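Local coordinates for Rnh (Ribonuclease H) (Chlorobaculum tepidum, PDB 3H08), which probably cuts the RNA strand of RNA-DNA hybrids as a magnesium-dependent endonuclease, leaving 5'-phosphomonoester ends, at residues K3-Y8 with L26-S31; E57-P62 with T113-T118. The protein carries 3 engineered substitutions. All coordinates share one frame; numbering follows the deposited sequence. Where two conformers were deposited one is given.

Interaction 1: residues K3-Y8 with L26-S31; sequences KTITIY and LMYGSS
The chain of K3 crosses the Y28 ring at about a right angle: CD of K3 sits 4.0 Å from the ring centroid, 12° off the normal, a CH-pi contact over the centre of one face. Extended beyond CG, K3 lays its methylenes over the phenol and carries its ammonium past it. At the edge of the same ring, in its plane, T4 O comes 3.4 Å from Y28 CD1. With CG anti to the backbone N (chi1 179°), the Y28 ring reaches K3 and T4 of the opposing segment. T6 and M27 form the antiparallel hydrogen-bonded pair: T6 N donates to M27 O at 3.0 Å in the carbonyl plane, and M27 N returns a bond to T6 O at 2.8 Å, nearly in line with the carbonyl. On the T6 and M27 side, M27 bends at chi3 (-62°) and brings CE to 3.8 Å from Y8 CE2. On the other face of the sheet, I7 and L26 lie side by side, I7 CG1 4.0 Å from L26 CG. Beyond Y28, a type II' turn from Y28 to S31, with G29 at positive phi, leads into strand 31-39. Strand 4-13 thus pairs with 18-28 as a beta hairpin and, along its other edge, in parallel with strand 64-69; M27 and Y8 also touch Y130 of helix 129-144.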
# COMPACT_ATOMS: atom_id res chain seq x y z
N LYS A 3 7.56 -10.85 -14.87
CA LYS A 3 8.51 -10.71 -13.73
C LYS A 3 7.75 -10.92 -12.43
O LYS A 3 6.58 -10.53 -12.33
CB LYS A 3 9.11 -9.31 -13.68
CG LYS A 3 9.89 -8.78 -14.89
CD LYS A 3 10.36 -7.36 -14.53
CE LYS A 3 11.08 -6.63 -15.63
NZ LYS A 3 11.53 -5.32 -15.07
N THR A 4 8.40 -11.52 -11.43
CA THR A 4 7.89 -11.46 -10.05
C THR A 4 8.64 -10.38 -9.30
O THR A 4 9.88 -10.45 -9.13
CB THR A 4 7.99 -12.77 -9.29
OG1 THR A 4 7.27 -13.80 -9.98
CG2 THR A 4 7.45 -12.60 -7.87
N ILE A 5 7.88 -9.37 -8.88
CA ILE A 5 8.39 -8.18 -8.22
C ILE A 5 7.91 -8.15 -6.79
O ILE A 5 6.71 -8.24 -6.53
CB ILE A 5 7.84 -6.88 -8.91
CG1 ILE A 5 7.99 -6.96 -10.42
CG2 ILE A 5 8.52 -5.66 -8.37
CD1 ILE A 5 9.41 -7.15 -10.89
N THR A 6 8.82 -7.91 -5.85
CA THR A 6 8.45 -7.87 -4.44
C THR A 6 8.37 -6.38 -4.05
O THR A 6 9.25 -5.61 -4.37
CB THR A 6 9.45 -8.67 -3.62
OG1 THR A 6 9.49 -10.01 -4.11
CG2 THR A 6 9.09 -8.66 -2.14
N ILE A 7 7.27 -6.00 -3.39
CA ILE A 7 7.02 -4.62 -3.02
C ILE A 7 6.76 -4.56 -1.54
O ILE A 7 5.96 -5.32 -1.00
CB ILE A 7 5.82 -4.02 -3.81
CG1 ILE A 7 6.03 -4.23 -5.30
CG2 ILE A 7 5.66 -2.58 -3.47
CD1 ILE A 7 4.98 -3.61 -6.15
N TYR A 8 7.43 -3.62 -0.89
CA TYR A 8 7.33 -3.36 0.54
C TYR A 8 6.72 -1.98 0.72
O TYR A 8 7.23 -1.02 0.19
CB TYR A 8 8.68 -3.42 1.18
CG TYR A 8 9.39 -4.73 0.98
CD1 TYR A 8 9.25 -5.76 1.89
CD2 TYR A 8 10.20 -4.96 -0.15
CE1 TYR A 8 9.91 -6.97 1.72
CE2 TYR A 8 10.84 -6.15 -0.32
CZ TYR A 8 10.68 -7.17 0.61
OH TYR A 8 11.38 -8.37 0.46
N LEU A 26 10.37 -1.25 -4.28
CA LEU A 26 10.13 -2.28 -5.28
C LEU A 26 11.43 -3.00 -5.54
O LEU A 26 12.46 -2.35 -5.76
CB LEU A 26 9.61 -1.66 -6.59
CG LEU A 26 8.17 -1.15 -6.57
CD1 LEU A 26 8.10 0.21 -5.99
CD2 LEU A 26 7.58 -1.18 -7.94
N MET A 27 11.41 -4.31 -5.53
CA MET A 27 12.60 -5.13 -5.66
C MET A 27 12.45 -6.20 -6.74
O MET A 27 11.47 -6.92 -6.79
CB MET A 27 12.86 -5.80 -4.31
CG MET A 27 13.94 -6.77 -4.32
SD MET A 27 14.01 -7.52 -2.69
CE MET A 27 14.38 -6.11 -1.68
N TYR A 28 13.46 -6.30 -7.59
CA TYR A 28 13.55 -7.38 -8.57
C TYR A 28 15.02 -7.81 -8.65
O TYR A 28 15.85 -7.12 -9.25
CB TYR A 28 13.03 -6.88 -9.90
CG TYR A 28 13.09 -7.89 -11.01
CD1 TYR A 28 12.37 -9.08 -10.95
CD2 TYR A 28 13.86 -7.65 -12.15
CE1 TYR A 28 12.46 -10.01 -11.97
CE2 TYR A 28 13.94 -8.55 -13.17
CZ TYR A 28 13.24 -9.72 -13.08
OH TYR A 28 13.35 -10.61 -14.12
N GLY A 29 15.35 -8.93 -8.02
CA GLY A 29 16.73 -9.33 -7.80
C GLY A 29 17.53 -8.25 -7.11
O GLY A 29 17.12 -7.72 -6.06
N SER A 30 18.64 -7.87 -7.73
CA SER A 30 19.47 -6.80 -7.19
C SER A 30 18.98 -5.39 -7.54
O SER A 30 19.50 -4.41 -7.02
CB SER A 30 20.92 -6.97 -7.64
OG SER A 30 20.96 -6.87 -9.03
N SER A 31 17.97 -5.28 -8.41
CA SER A 31 17.40 -3.97 -8.72
C SER A 31 16.41 -3.52 -7.66
O SER A 31 15.61 -4.31 -7.15
CB SER A 31 16.71 -3.98 -10.08
OG SER A 31 15.71 -4.97 -10.14

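Interaction 2: residues E57-P62 with T113-T118; sequences EALKEP and TLHRVT
The imidazole of H115 receives L59 on one face, CD1 of L59 lying 3.5 Å from the ring centroid and 8° off the normal, a CH-pi contact. The opposite face carries CB of its neighbour L114, offset toward the rim. At the ring edge, in plane, E61 O approaches H115 CE1 at 3.2 Å, while P62 CA meets H115 ND1 obliquely at 3.6 Å. P62 CB also rests 3.5 Å from L114 O. A water in the ring plane bridges the segments, donating to L59 O at 3.0 Å and hydrogen-bonded to H115 NE2 at 2.9 Å. In the RNase H fold this is where the loop from helix 44-57 to strand 64-69 meets the junction between helix 102-114 and strand 116-121, the two strands running parallel. H115 is the first residue to leave the helix; its chi1 of -56° turns the ring toward the 57-62 loop. ND1 accepts a hydrogen bond from A63 N and NE2 holds the water, which together fix the ring's rotation. With an alanine here, A63 N and the water would probably lose their imidazole partner, and L59 CD1 the face it packs on. Further out, V65 touches both L59 and H115.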
# COMPACT_ATOMS: atom_id res chain seq x y z
N GLU A 57 1.29 1.12 -8.97
CA GLU A 57 1.30 2.05 -10.11
C GLU A 57 2.71 2.24 -10.69
O GLU A 57 2.84 2.62 -11.86
CB GLU A 57 0.72 3.39 -9.71
CG GLU A 57 -0.77 3.37 -9.60
CD GLU A 57 -1.41 4.71 -9.26
OE1 GLU A 57 -0.71 5.65 -8.82
OE2 GLU A 57 -2.65 4.82 -9.44
N ALA A 58 3.73 1.98 -9.88
CA ALA A 58 5.14 2.15 -10.30
C ALA A 58 5.63 1.02 -11.19
O ALA A 58 6.67 1.13 -11.84
CB ALA A 58 6.03 2.27 -9.11
N LEU A 59 4.88 -0.05 -11.28
CA LEU A 59 5.23 -1.13 -12.18
C LEU A 59 4.95 -0.72 -13.63
O LEU A 59 3.87 -0.23 -13.95
CB LEU A 59 4.43 -2.36 -11.82
CG LEU A 59 4.65 -2.92 -10.43
CD1 LEU A 59 3.55 -3.88 -10.09
CD2 LEU A 59 5.95 -3.58 -10.31
N LYS A 60 5.91 -0.95 -14.52
CA LYS A 60 5.81 -0.51 -15.89
C LYS A 60 5.01 -1.48 -16.78
O LYS A 60 4.49 -1.09 -17.83
CB LYS A 60 7.20 -0.37 -16.50
CG LYS A 60 8.15 0.49 -15.69
CD LYS A 60 9.53 0.51 -16.33
CE LYS A 60 10.62 0.82 -15.34
NZ LYS A 60 11.86 1.27 -16.08
N GLU A 61 5.01 -2.75 -16.39
CA GLU A 61 4.31 -3.78 -17.12
C GLU A 61 3.55 -4.69 -16.15
O GLU A 61 3.85 -4.69 -14.97
CB GLU A 61 5.28 -4.58 -17.99
CG GLU A 61 6.27 -5.45 -17.24
CD GLU A 61 7.62 -4.77 -16.93
OE1 GLU A 61 8.18 -4.07 -17.81
OE2 GLU A 61 8.13 -4.96 -15.80
N PRO A 62 2.54 -5.42 -16.64
CA PRO A 62 1.86 -6.40 -15.77
C PRO A 62 2.87 -7.34 -15.13
O PRO A 62 3.79 -7.83 -15.81
CB PRO A 62 0.95 -7.15 -16.74
CG PRO A 62 0.61 -6.13 -17.72
CD PRO A 62 1.92 -5.38 -17.95
N THR A 113 -6.23 -6.28 -10.89
CA THR A 113 -6.52 -6.87 -12.17
C THR A 113 -5.31 -6.79 -13.11
O THR A 113 -5.01 -7.75 -13.84
CB THR A 113 -7.70 -6.13 -12.82
OG1 THR A 113 -8.85 -6.24 -11.96
CG2 THR A 113 -8.05 -6.70 -14.17
N LEU A 114 -4.61 -5.67 -13.12
CA LEU A 114 -3.40 -5.53 -13.93
C LEU A 114 -2.32 -6.47 -13.47
O LEU A 114 -1.58 -7.00 -14.29
CB LEU A 114 -2.88 -4.10 -13.89
CG LEU A 114 -3.81 -3.04 -14.44
CD1 LEU A 114 -3.13 -1.69 -14.35
CD2 LEU A 114 -4.18 -3.36 -15.86
N HIS A 115 -2.19 -6.62 -12.15
CA HIS A 115 -1.12 -7.40 -11.56
C HIS A 115 -1.70 -8.51 -10.74
O HIS A 115 -2.78 -8.35 -10.17
CB HIS A 115 -0.26 -6.48 -10.67
CG HIS A 115 0.28 -5.29 -11.41
ND1 HIS A 115 1.22 -5.41 -12.41
CD2 HIS A 115 -0.03 -3.98 -11.33
CE1 HIS A 115 1.48 -4.22 -12.91
NE2 HIS A 115 0.72 -3.33 -12.29
N ARG A 116 -0.99 -9.63 -10.65
CA ARG A 116 -1.45 -10.75 -9.82
C ARG A 116 -0.72 -10.68 -8.51
O ARG A 116 0.47 -10.98 -8.42
CB ARG A 116 -1.24 -12.07 -10.56
CG ARG A 116 -2.05 -12.12 -11.85
CD ARG A 116 -2.39 -13.51 -12.27
NE ARG A 116 -3.42 -13.53 -13.31
CZ ARG A 116 -4.70 -13.75 -13.09
NH1 ARG A 116 -5.16 -13.97 -11.85
NH2 ARG A 116 -5.55 -13.75 -14.10
N VAL A 117 -1.42 -10.16 -7.50
CA VAL A 117 -0.80 -9.74 -6.25
C VAL A 117 -1.15 -10.66 -5.08
O VAL A 117 -2.30 -10.99 -4.86
CB VAL A 117 -1.22 -8.29 -5.88
CG1 VAL A 117 -0.40 -7.76 -4.69
CG2 VAL A 117 -1.08 -7.36 -7.07
N THR A 118 -0.12 -11.07 -4.36
CA THR A 118 -0.31 -11.76 -3.10
C THR A 118 0.11 -10.76 -2.04
O THR A 118 1.10 -10.06 -2.19
CB THR A 118 0.52 -13.04 -3.01
OG1 THR A 118 1.89 -12.72 -3.26
CG2 THR A 118 0.06 -14.02 -4.04
O HOH W 1 1.06 -0.51 -12.81

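In the fold
Both interactions reach the same five-stranded sheet: interaction 1 pairs strands 4-13 and 18-28 directly, whereas interaction 2 joins connecting segments, a loop to a helix-strand junction. Interaction 1 is partly buried, with I5, I7 and L26 inside and Y28 exposed; interaction 2 is a surface contact in which H115 alone is buried. Main-chain hydrogen bonds between antiparallel strands, with side chains packed on both faces, hold the first, a flat imidazole and a bridging water the second. They meet where L59 CD2 packs on L26 CD2 at 3.7 Å, with a weak, long ion pair between K3 and E61 at the edge.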